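Local coordinates for putative oxidoreductase FAD-binding subunit (Sulfolobus tokodaii, PDB 4ZOH), which binds FAD as the flavoprotein subunit of a putative oxidoreductase, probably of the molybdopterin-dependent type, and probably passes electrons between its partners and an acceptor, at residues 59-71 and 74-88. Residues are numbered along the deposited sequence; the frame is centred on the assembly and turned at random.
With FAD (flavin-adenine dinucleotide), chain H.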
ATOM      1  N   LEU B  59     -44.208  14.677   2.244  1.00 36.14           N
ATOM      2  CA  LEU B  59     -43.790  16.079   2.085  1.00 34.11           C
ATOM      3  C   LEU B  59     -43.174  16.426   0.714  1.00 34.00           C
ATOM      4  O   LEU B  59     -42.669  17.542   0.504  1.00 32.13           O
ATOM      5  CB  LEU B  59     -42.839  16.527   3.186  1.00 32.92           C
ATOM      6  CG  LEU B  59     -43.417  16.419   4.587  1.00 35.49           C
ATOM      7  CD1 LEU B  59     -42.422  17.013   5.551  1.00 32.45           C
ATOM      8  CD2 LEU B  59     -44.739  17.195   4.635  1.00 36.50           C
ATOM      9  N   SER B  60     -43.187  15.475  -0.203  1.00 30.83           N
ATOM     10  CA  SER B  60     -42.747  15.779  -1.518  1.00 33.05           C
ATOM     11  C   SER B  60     -43.902  15.559  -2.496  1.00 33.69           C
ATOM     12  O   SER B  60     -44.376  14.434  -2.638  1.00 34.62           O
ATOM     13  CB  SER B  60     -41.532  14.918  -1.854  1.00 30.46           C
ATOM     14  OG  SER B  60     -41.301  15.033  -3.224  1.00 32.54           O
ATOM     15  N   TYR B  61     -44.365  16.624  -3.153  1.00 31.98           N
ATOM     16  CA  TYR B  61     -45.552  16.554  -4.052  1.00 31.65           C
ATOM     17  C   TYR B  61     -45.854  17.876  -4.763  1.00 30.04           C
ATOM     18  O   TYR B  61     -45.631  18.921  -4.190  1.00 27.53           O
ATOM     19  CB  TYR B  61     -46.779  16.120  -3.255  1.00 31.57           C
ATOM     20  CG  TYR B  61     -47.105  17.038  -2.103  1.00 33.02           C
ATOM     21  CD1 TYR B  61     -47.877  18.190  -2.307  1.00 33.93           C
ATOM     22  CD2 TYR B  61     -46.689  16.758  -0.790  1.00 31.34           C
ATOM     23  CE1 TYR B  61     -48.179  19.066  -1.251  1.00 32.63           C
ATOM     24  CE2 TYR B  61     -47.028  17.625   0.286  1.00 32.61           C
ATOM     25  CZ  TYR B  61     -47.778  18.783   0.020  1.00 33.19           C
ATOM     26  OH  TYR B  61     -48.136  19.685   1.016  1.00 36.16           O
ATOM     27  N   ILE B  62     -46.320  17.823  -6.007  1.00 33.69           N
ATOM     28  CA  ILE B  62     -46.892  19.031  -6.686  1.00 40.16           C
ATOM     29  C   ILE B  62     -48.398  18.780  -6.842  1.00 39.27           C
ATOM     30  O   ILE B  62     -48.776  17.872  -7.542  1.00 30.62           O
ATOM     31  CB  ILE B  62     -46.298  19.324  -8.118  1.00 43.60           C
ATOM     32  CG1 ILE B  62     -44.750  19.494  -8.156  1.00 45.26           C
ATOM     33  CG2 ILE B  62     -46.981  20.530  -8.751  1.00 41.36           C
ATOM     34  CD1 ILE B  62     -44.224  20.388  -7.062  1.00 42.39           C
ATOM     35  N   THR B  63     -49.249  19.549  -6.166  1.00 38.45           N
ATOM     36  CA  THR B  63     -50.694  19.360  -6.332  1.00 43.81           C
ATOM     37  C   THR B  63     -51.365  20.659  -6.834  1.00 41.34           C
ATOM     38  O   THR B  63     -51.187  21.708  -6.231  1.00 40.53           O
ATOM     39  CB  THR B  63     -51.371  18.894  -5.016  1.00 46.90           C
ATOM     40  OG1 THR B  63     -50.716  17.715  -4.564  1.00 54.15           O
ATOM     41  CG2 THR B  63     -52.823  18.524  -5.237  1.00 43.46           C
ATOM     42  N   LYS B  64     -52.132  20.548  -7.919  1.00 42.38           N
ATOM     43  CA  LYS B  64     -53.046  21.596  -8.393  1.00 47.18           C
ATOM     44  C   LYS B  64     -54.421  21.421  -7.742  1.00 50.63           C
ATOM     45  O   LYS B  64     -55.150  20.502  -8.071  1.00 49.98           O
ATOM     46  CB  LYS B  64     -53.151  21.562  -9.919  1.00 48.68           C
ATOM     47  CG  LYS B  64     -53.614  22.850 -10.586  1.00 42.87           C
ATOM     48  CD  LYS B  64     -53.490  22.642 -12.092  1.00 44.66           C
ATOM     49  CE  LYS B  64     -54.121  23.761 -12.919  1.00 49.66           C
ATOM     50  NZ  LYS B  64     -53.343  23.981 -14.177  1.00 48.86           N
ATOM     51  N   ASP B  65     -54.730  22.317  -6.810  1.00 53.73           N
ATOM     52  CA  ASP B  65     -55.878  22.251  -5.901  1.00 56.38           C
ATOM     53  C   ASP B  65     -56.759  23.491  -6.163  1.00 53.80           C
ATOM     54  O   ASP B  65     -56.670  24.507  -5.459  1.00 50.26           O
ATOM     55  CB  ASP B  65     -55.349  22.201  -4.442  1.00 61.45           C
ATOM     56  CG  ASP B  65     -56.452  21.962  -3.368  1.00 60.63           C
ATOM     57  OD1 ASP B  65     -56.080  21.919  -2.166  1.00 57.43           O
ATOM     58  OD2 ASP B  65     -57.658  21.819  -3.681  1.00 56.82           O
ATOM     59  N   GLY B  66     -57.600  23.383  -7.191  1.00 49.32           N
ATOM     60  CA  GLY B  66     -58.335  24.522  -7.709  1.00 46.76           C
ATOM     61  C   GLY B  66     -57.426  25.412  -8.564  1.00 45.68           C
ATOM     62  O   GLY B  66     -56.868  24.979  -9.601  1.00 43.37           O
ATOM     63  N   ASN B  67     -57.279  26.646  -8.101  1.00 45.38           N
ATOM     64  CA  ASN B  67     -56.389  27.634  -8.704  1.00 54.89           C
ATOM     65  C   ASN B  67     -55.152  27.893  -7.770  1.00 52.54           C
ATOM     66  O   ASN B  67     -54.560  28.996  -7.731  1.00 50.26           O
ATOM     67  CB  ASN B  67     -57.207  28.901  -8.951  1.00 60.48           C
ATOM     68  CG  ASN B  67     -58.068  29.272  -7.745  1.00 77.52           C
ATOM     69  OD1 ASN B  67     -57.629  29.208  -6.582  1.00 78.78           O
ATOM     70  ND2 ASN B  67     -59.314  29.634  -8.013  1.00 81.25           N
ATOM     71  N   LEU B  68     -54.797  26.871  -6.991  1.00 47.84           N
ATOM     72  CA  LEU B  68     -53.541  26.836  -6.245  1.00 46.51           C
ATOM     73  C   LEU B  68     -52.754  25.618  -6.660  1.00 44.65           C
ATOM     74  O   LEU B  68     -53.320  24.551  -6.836  1.00 40.58           O
ATOM     75  CB  LEU B  68     -53.804  26.790  -4.756  1.00 44.07           C
ATOM     76  CG  LEU B  68     -53.627  28.112  -4.004  1.00 50.45           C
ATOM     77  CD1 LEU B  68     -54.651  29.127  -4.430  1.00 46.70           C
ATOM     78  CD2 LEU B  68     -53.730  27.870  -2.496  1.00 51.98           C
ATOM     79  N   TYR B  69     -51.457  25.793  -6.862  1.00 39.44           N
ATOM     80  CA  TYR B  69     -50.515  24.691  -6.742  1.00 35.72           C
ATOM     81  C   TYR B  69     -50.053  24.586  -5.293  1.00 37.57           C
ATOM     82  O   TYR B  69     -49.712  25.611  -4.668  1.00 33.31           O
ATOM     83  CB  TYR B  69     -49.314  24.929  -7.602  1.00 37.54           C
ATOM     84  CG  TYR B  69     -49.518  24.777  -9.082  1.00 33.73           C
ATOM     85  CD1 TYR B  69     -49.599  23.520  -9.648  1.00 32.11           C
ATOM     86  CD2 TYR B  69     -49.553  25.927  -9.940  1.00 36.06           C
ATOM     87  CE1 TYR B  69     -49.706  23.364 -11.027  1.00 34.47           C
ATOM     88  CE2 TYR B  69     -49.689  25.791 -11.321  1.00 32.10           C
ATOM     89  CZ  TYR B  69     -49.761  24.515 -11.850  1.00 32.33           C
ATOM     90  OH  TYR B  69     -49.894  24.321 -13.182  1.00 35.03           O
ATOM     91  N   LYS B  70     -50.107  23.364  -4.755  1.00 35.09           N
ATOM     92  CA  LYS B  70     -49.562  23.080  -3.435  1.00 39.92           C
ATOM     93  C   LYS B  70     -48.324  22.195  -3.620  1.00 38.88           C
ATOM     94  O   LYS B  70     -48.343  21.193  -4.372  1.00 33.64           O
ATOM     95  CB  LYS B  70     -50.612  22.444  -2.527  1.00 44.90           C
ATOM     96  CG  LYS B  70     -51.922  23.196  -2.563  1.00 48.63           C
ATOM     97  CD  LYS B  70     -52.717  22.982  -1.317  1.00 53.36           C
ATOM     98  CE  LYS B  70     -53.905  23.916  -1.362  1.00 50.30           C
ATOM     99  NZ  LYS B  70     -54.687  23.712  -0.135  1.00 50.08           N
ATOM    100  N   ILE B  71     -47.230  22.642  -2.991  1.00 36.36           N
ATOM    101  CA  ILE B  71     -45.918  22.082  -3.266  1.00 33.74           C
ATOM    102  C   ILE B  71     -45.378  21.603  -1.951  1.00 29.63           C
ATOM    103  O   ILE B  71     -45.165  22.416  -1.035  1.00 27.75           O
ATOM    104  CB  ILE B  71     -44.928  23.111  -3.889  1.00 35.31           C
ATOM    105  CG1 ILE B  71     -45.484  23.680  -5.171  1.00 32.90           C
ATOM    106  CG2 ILE B  71     -43.525  22.472  -4.110  1.00 33.06           C
ATOM    107  CD1 ILE B  71     -45.071  25.111  -5.324  1.00 36.00           C
ATOM    108  N   LEU B  74     -40.523  19.082   0.717  1.00 28.30           N
ATOM    109  CA  LEU B  74     -39.372  18.238   0.425  1.00 30.05           C
ATOM    110  C   LEU B  74     -39.229  18.047  -1.076  1.00 30.82           C
ATOM    111  O   LEU B  74     -38.299  17.364  -1.505  1.00 31.35           O
ATOM    112  CB  LEU B  74     -39.429  16.878   1.133  1.00 30.74           C
ATOM    113  CG  LEU B  74     -39.078  16.770   2.621  1.00 36.31           C
ATOM    114  CD1 LEU B  74     -38.879  15.300   2.924  1.00 40.39           C
ATOM    115  CD2 LEU B  74     -37.851  17.532   3.047  1.00 32.01           C
ATOM    116  N   THR B  75     -40.088  18.697  -1.874  1.00 29.34           N
ATOM    117  CA  THR B  75     -39.971  18.641  -3.345  1.00 27.15           C
ATOM    118  C   THR B  75     -38.714  19.321  -3.771  1.00 27.03           C
ATOM    119  O   THR B  75     -38.381  20.435  -3.292  1.00 29.16           O
ATOM    120  CB  THR B  75     -41.194  19.273  -4.015  1.00 29.35           C
ATOM    121  OG1 THR B  75     -42.308  18.950  -3.207  1.00 29.98           O
ATOM    122  CG2 THR B  75     -41.453  18.712  -5.430  1.00 24.83           C
ATOM    123  N   THR B  76     -37.970  18.607  -4.617  1.00 28.29           N
ATOM    124  CA  THR B  76     -36.636  19.045  -5.044  1.00 25.07           C
ATOM    125  C   THR B  76     -36.747  20.041  -6.206  1.00 26.96           C
ATOM    126  O   THR B  76     -37.751  20.055  -6.974  1.00 26.15           O
ATOM    127  CB  THR B  76     -35.793  17.860  -5.518  1.00 25.01           C
ATOM    128  OG1 THR B  76     -36.381  17.315  -6.696  1.00 23.56           O
ATOM    129  CG2 THR B  76     -35.583  16.713  -4.390  1.00 22.64           C
ATOM    130  N   HIS B  77     -35.676  20.799  -6.389  1.00 27.37           N
ATOM    131  CA  HIS B  77     -35.530  21.721  -7.525  1.00 28.92           C
ATOM    132  C   HIS B  77     -35.793  21.041  -8.820  1.00 28.02           C
ATOM    133  O   HIS B  77     -36.490  21.585  -9.742  1.00 27.18           O
ATOM    134  CB  HIS B  77     -34.114  22.387  -7.564  1.00 25.83           C
ATOM    135  CG  HIS B  77     -33.693  23.011  -6.252  1.00 24.22           C
ATOM    136  ND1 HIS B  77     -34.586  23.616  -5.395  1.00 25.19           N
ATOM    137  CD2 HIS B  77     -32.485  23.098  -5.644  1.00 23.31           C
ATOM    138  CE1 HIS B  77     -33.950  24.085  -4.332  1.00 23.08           C
ATOM    139  NE2 HIS B  77     -32.676  23.767  -4.445  1.00 23.36           N
ATOM    140  N   TYR B  78     -35.224  19.849  -8.923  1.00 25.65           N
ATOM    141  CA  TYR B  78     -35.326  19.107 -10.184  1.00 25.48           C
ATOM    142  C   TYR B  78     -36.798  18.836 -10.500  1.00 24.86           C
ATOM    143  O   TYR B  78     -37.233  19.028 -11.643  1.00 24.91           O
ATOM    144  CB  TYR B  78     -34.524  17.783 -10.168  1.00 22.28           C
ATOM    145  CG  TYR B  78     -34.775  16.897 -11.383  1.00 24.40           C
ATOM    146  CD1 TYR B  78     -34.035  17.055 -12.542  1.00 23.99           C
ATOM    147  CD2 TYR B  78     -35.750  15.869 -11.350  1.00 24.87           C
ATOM    148  CE1 TYR B  78     -34.239  16.235 -13.638  1.00 26.80           C
ATOM    149  CE2 TYR B  78     -35.971  15.031 -12.455  1.00 25.00           C
ATOM    150  CZ  TYR B  78     -35.206  15.221 -13.586  1.00 27.64           C
ATOM    151  OH  TYR B  78     -35.370  14.403 -14.669  1.00 27.92           O
ATOM    152  N   ASN B  79     -37.543  18.373  -9.497  1.00 26.57           N
ATOM    153  CA  ASN B  79     -38.952  17.966  -9.755  1.00 30.65           C
ATOM    154  C   ASN B  79     -39.841  19.184 -10.038  1.00 26.07           C
ATOM    155  O   ASN B  79     -40.616  19.149 -10.940  1.00 27.93           O
ATOM    156  CB  ASN B  79     -39.534  17.141  -8.597  1.00 30.92           C
ATOM    157  CG  ASN B  79     -39.007  15.720  -8.579  1.00 34.36           C
ATOM    158  OD1 ASN B  79     -38.759  15.109  -9.603  1.00 36.48           O
ATOM    159  ND2 ASN B  79     -38.850  15.190  -7.395  1.00 38.65           N
ATOM    160  N   ILE B  80     -39.653  20.249  -9.288  1.00 25.35           N
ATOM    161  CA  ILE B  80     -40.326  21.530  -9.568  1.00 28.67           C
ATOM    162  C   ILE B  80     -39.999  21.988 -10.998  1.00 27.61           C
ATOM    163  O   ILE B  80     -40.889  22.338 -11.755  1.00 29.78           O
ATOM    164  CB  ILE B  80     -39.946  22.582  -8.517  1.00 27.51           C
ATOM    165  CG1 ILE B  80     -40.462  22.117  -7.167  1.00 26.20           C
ATOM    166  CG2 ILE B  80     -40.469  23.966  -8.930  1.00 26.22           C
ATOM    167  CD1 ILE B  80     -40.031  22.914  -5.921  1.00 25.66           C
ATOM    168  N   SER B  81     -38.747  21.876 -11.401  1.00 25.12           N
ATOM    169  CA  SER B  81     -38.335  22.305 -12.736  1.00 23.12           C
ATOM    170  C   SER B  81     -39.021  21.517 -13.836  1.00 28.19           C
ATOM    171  O   SER B  81     -39.073  21.972 -14.992  1.00 27.07           O
ATOM    172  CB  SER B  81     -36.807  22.327 -12.845  1.00 24.05           C
ATOM    173  OG  SER B  81     -36.288  21.114 -13.308  1.00 22.00           O
ATOM    174  N   LYS B  82     -39.612  20.369 -13.480  1.00 28.64           N
ATOM    175  CA  LYS B  82     -40.126  19.456 -14.496  1.00 27.94           C
ATOM    176  C   LYS B  82     -41.623  19.498 -14.524  1.00 27.69           C
ATOM    177  O   LYS B  82     -42.229  18.842 -15.363  1.00 31.38           O
ATOM    178  CB  LYS B  82     -39.703  17.986 -14.243  1.00 28.13           C
ATOM    179  CG  LYS B  82     -38.241  17.655 -14.455  1.00 26.38           C
ATOM    180  CD  LYS B  82     -37.912  17.866 -15.904  1.00 30.30           C
ATOM    181  CE  LYS B  82     -36.433  17.688 -16.123  1.00 34.92           C
ATOM    182  NZ  LYS B  82     -36.067  17.917 -17.554  1.00 34.65           N
ATOM    183  N   SER B  83     -42.221  20.319 -13.674  1.00 31.15           N
ATOM    184  CA  SER B  83     -43.651  20.263 -13.482  1.00 35.64           C
ATOM    185  C   SER B  83     -44.544  21.443 -13.999  1.00 40.28           C
ATOM    186  O   SER B  83     -45.697  21.619 -13.562  1.00 44.16           O
ATOM    187  CB  SER B  83     -43.914  19.956 -12.035  1.00 37.08           C
ATOM    188  OG  SER B  83     -43.710  21.101 -11.301  1.00 47.46           O
ATOM    189  N   SER B  84     -44.068  22.206 -14.963  1.00 33.86           N
ATOM    190  CA  SER B  84     -44.989  23.169 -15.656  1.00 36.01           C
ATOM    191  C   SER B  84     -45.742  24.199 -14.770  1.00 33.39           C
ATOM    192  O   SER B  84     -46.829  24.635 -15.118  1.00 35.76           O
ATOM    193  CB  SER B  84     -45.950  22.402 -16.593  1.00 34.01           C
ATOM    194  OG  SER B  84     -45.185  21.741 -17.610  1.00 36.17           O
ATOM    195  N   ILE B  85     -45.183  24.578 -13.622  1.00 31.62           N
ATOM    196  CA  ILE B  85     -45.732  25.707 -12.904  1.00 30.69           C
ATOM    197  C   ILE B  85     -45.187  26.971 -13.549  1.00 36.38           C
ATOM    198  O   ILE B  85     -43.921  27.107 -13.679  1.00 34.04           O
ATOM    199  CB  ILE B  85     -45.377  25.697 -11.432  1.00 34.01           C
ATOM    200  CG1 ILE B  85     -45.711  24.303 -10.838  1.00 33.33           C
ATOM    201  CG2 ILE B  85     -46.036  26.898 -10.701  1.00 29.88           C
ATOM    202  CD1 ILE B  85     -45.517  24.245  -9.336  1.00 30.98           C
ATOM    203  N   PRO B  86     -46.107  27.882 -14.003  1.00 31.85           N
ATOM    204  CA  PRO B  86     -45.693  29.110 -14.654  1.00 29.59           C
ATOM    205  C   PRO B  86     -44.719  29.882 -13.776  1.00 29.20           C
ATOM    206  O   PRO B  86     -44.957  29.993 -12.584  1.00 28.10           O
ATOM    207  CB  PRO B  86     -47.032  29.862 -14.820  1.00 29.67           C
ATOM    208  CG  PRO B  86     -48.015  28.752 -15.093  1.00 27.67           C
ATOM    209  CD  PRO B  86     -47.570  27.668 -14.127  1.00 29.29           C
ATOM    210  N   LEU B  87     -43.639  30.396 -14.387  1.00 27.89           N
ATOM    211  CA  LEU B  87     -42.494  31.085 -13.678  1.00 29.38           C
ATOM    212  C   LEU B  87     -41.624  30.198 -12.726  1.00 29.12           C
ATOM    213  O   LEU B  87     -40.391  30.207 -12.810  1.00 28.19           O
ATOM    214  CB  LEU B  87     -42.933  32.365 -12.939  1.00 24.32           C
ATOM    215  CG  LEU B  87     -41.818  33.150 -12.291  1.00 24.85           C
ATOM    216  CD1 LEU B  87     -40.817  33.689 -13.311  1.00 24.83           C
ATOM    217  CD2 LEU B  87     -42.332  34.293 -11.439  1.00 26.92           C
ATOM    218  N   LEU B  88     -42.291  29.521 -11.803  1.00 25.84           N
ATOM    219  CA  LEU B  88     -41.644  28.806 -10.730  1.00 30.22           C
ATOM    220  C   LEU B  88     -40.753  27.644 -11.249  1.00 25.72           C
ATOM    221  O   LEU B  88     -39.616  27.503 -10.825  1.00 25.64           O
ATOM    222  CB  LEU B  88     -42.686  28.322  -9.681  1.00 30.71           C
ATOM    223  CG  LEU B  88     -41.985  27.795  -8.388  1.00 34.91           C
ATOM    224  CD1 LEU B  88     -41.203  28.951  -7.771  1.00 32.26           C
ATOM    225  CD2 LEU B  88     -42.924  27.186  -7.336  1.00 27.09           C
TER
HETATM  226  PA  FAD H 301     -30.863  22.072   3.765  1.00 31.37           P
HETATM  227  O1A FAD H 301     -29.444  22.419   3.464  1.00 26.30           O
HETATM  228  O2A FAD H 301     -31.255  20.717   4.171  1.00 28.95           O
HETATM  229  O5B FAD H 301     -31.404  23.018   4.885  1.00 27.05           O
HETATM  230  C5B FAD H 301     -31.141  24.452   4.815  1.00 27.92           C
HETATM  231  C4B FAD H 301     -31.796  25.172   6.120  1.00 28.75           C
HETATM  232  O4B FAD H 301     -33.253  24.918   6.245  1.00 32.61           O
HETATM  233  C3B FAD H 301     -31.201  24.526   7.365  1.00 30.48           C
HETATM  234  O3B FAD H 301     -31.004  25.518   8.343  1.00 30.11           O
HETATM  235  C2B FAD H 301     -32.227  23.454   7.800  1.00 35.21           C
HETATM  236  O2B FAD H 301     -32.195  23.135   9.196  1.00 36.33           O
HETATM  237  C1B FAD H 301     -33.521  24.128   7.496  1.00 33.00           C
HETATM  238  N9A FAD H 301     -34.625  23.396   6.886  1.00 27.97           N
HETATM  239  C8A FAD H 301     -34.606  22.562   5.849  1.00 28.84           C
HETATM  240  N7A FAD H 301     -35.872  22.185   5.558  1.00 28.13           N
HETATM  241  C5A FAD H 301     -36.693  22.813   6.435  1.00 30.32           C
HETATM  242  C6A FAD H 301     -38.091  22.841   6.624  1.00 30.96           C
HETATM  243  N6A FAD H 301     -38.847  22.128   5.793  1.00 28.51           N
HETATM  244  N1A FAD H 301     -38.615  23.574   7.624  1.00 31.36           N
HETATM  245  C2A FAD H 301     -37.841  24.356   8.421  1.00 30.10           C
HETATM  246  N3A FAD H 301     -36.514  24.343   8.268  1.00 29.98           N
HETATM  247  C4A FAD H 301     -35.908  23.587   7.282  1.00 29.02           C
HETATM  248  N1  FAD H 301     -29.504  28.135  -4.354  1.00 28.74           N
HETATM  249  C2  FAD H 301     -30.047  29.097  -5.201  1.00 26.55           C
HETATM  250  O2  FAD H 301     -31.093  29.631  -4.896  1.00 23.97           O
HETATM  251  N3  FAD H 301     -29.425  29.439  -6.364  1.00 25.74           N
HETATM  252  C4  FAD H 301     -28.248  28.868  -6.714  1.00 26.38           C
HETATM  253  O4  FAD H 301     -27.752  29.182  -7.802  1.00 24.00           O
HETATM  254  C4X FAD H 301     -27.666  27.915  -5.851  1.00 25.51           C
HETATM  255  N5  FAD H 301     -26.472  27.328  -6.208  1.00 25.20           N
HETATM  256  C5X FAD H 301     -25.886  26.383  -5.313  1.00 26.56           C
HETATM  257  C6  FAD H 301     -24.649  25.846  -5.654  1.00 24.09           C
HETATM  258  C7  FAD H 301     -24.053  24.889  -4.819  1.00 24.87           C
HETATM  259  C7M FAD H 301     -22.683  24.332  -5.268  1.00 21.19           C
HETATM  260  C8  FAD H 301     -24.690  24.504  -3.621  1.00 26.15           C
HETATM  261  C8M FAD H 301     -24.077  23.479  -2.628  1.00 23.48           C
HETATM  262  C9  FAD H 301     -25.916  25.086  -3.249  1.00 26.33           C
HETATM  263  C9A FAD H 301     -26.521  26.008  -4.107  1.00 26.77           C
HETATM  264  N10 FAD H 301     -27.752  26.617  -3.781  1.00 27.75           N
HETATM  265  C10 FAD H 301     -28.299  27.556  -4.676  1.00 26.29           C
HETATM  266  C1' FAD H 301     -28.474  26.305  -2.552  1.00 27.23           C
HETATM  267  C2' FAD H 301     -29.413  25.100  -2.748  1.00 25.50           C
HETATM  268  O2' FAD H 301     -30.538  25.539  -3.539  1.00 30.16           O
HETATM  269  C3' FAD H 301     -29.866  24.467  -1.402  1.00 25.92           C
HETATM  270  O3' FAD H 301     -30.426  23.199  -1.752  1.00 24.54           O
HETATM  271  C4' FAD H 301     -30.916  25.284  -0.667  1.00 28.72           C
HETATM  272  O4' FAD H 301     -30.419  26.613  -0.509  1.00 26.39           O
HETATM  273  C5' FAD H 301     -31.254  24.690   0.718  1.00 25.16           C
HETATM  274  O5' FAD H 301     -32.215  23.631   0.465  1.00 27.31           O
HETATM  275  P   FAD H 301     -31.950  22.182   1.026  1.00 30.70           P
HETATM  276  O1P FAD H 301     -33.203  21.389   0.851  1.00 29.68           O
HETATM  277  O2P FAD H 301     -30.710  21.619   0.447  1.00 26.72           O
HETATM  278  O3P FAD H 301     -31.796  22.565   2.551  1.00 28.30           O
HETATM  279  O   HOH W   1     -38.965  15.949  -4.943  1.00 43.02           O
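Ile85 lies over one face of the Tyr69 ring. Its CG1 stands 4.0 Å from the ring centroid, almost on the ring normal, a CH-pi contact. Ile85 CG2 packs 3.7 Å from Tyr69 CD2, and Pro86 CD meets CE2 of the same ring. The side chains of Tyr69 and Ile85 slide past each other in opposite directions. Cutting Tyr69 back to an alanine is likely to leave Ile85 and Pro86 without their aromatic cover and open a gap beside the strand.

Ile71 meets Leu88 tip to tip, CD1 to CD2 at 3.6 Å. Ile62 crosses Thr75 at about a right angle, with its CD1 3.6 Å from Thr75 CG2. Ile62 CD1 also reaches Ile80 CG1, while Ile62 CG2 touches Ile85 CD1.

Polar bonds hold the other end. Tyr61 N donates to Thr75 OG1 at 3.1 Å, and this hydroxyl is also hydrogen-bonded to Gly72 O. Leu74 N donates to Leu59 O at 2.6 Å. A water bridges Ser60 OG to Thr76 N and Asn79 ND2. Thr76 OG1 N-caps helix 77-81 by accepting from Asn79 N, and His77 NE2 in that helix hydrogen-bonds FAD O2'.

The contact thus packs helix 77-81, the loop after it and the start of helix 88-93 against the hairpin of strands 62-64 and 68-72. Strand 160-167 pairs with 68-72 in the same antiparallel sheet, and helices 88-93 and 119-125 pack on Ile80.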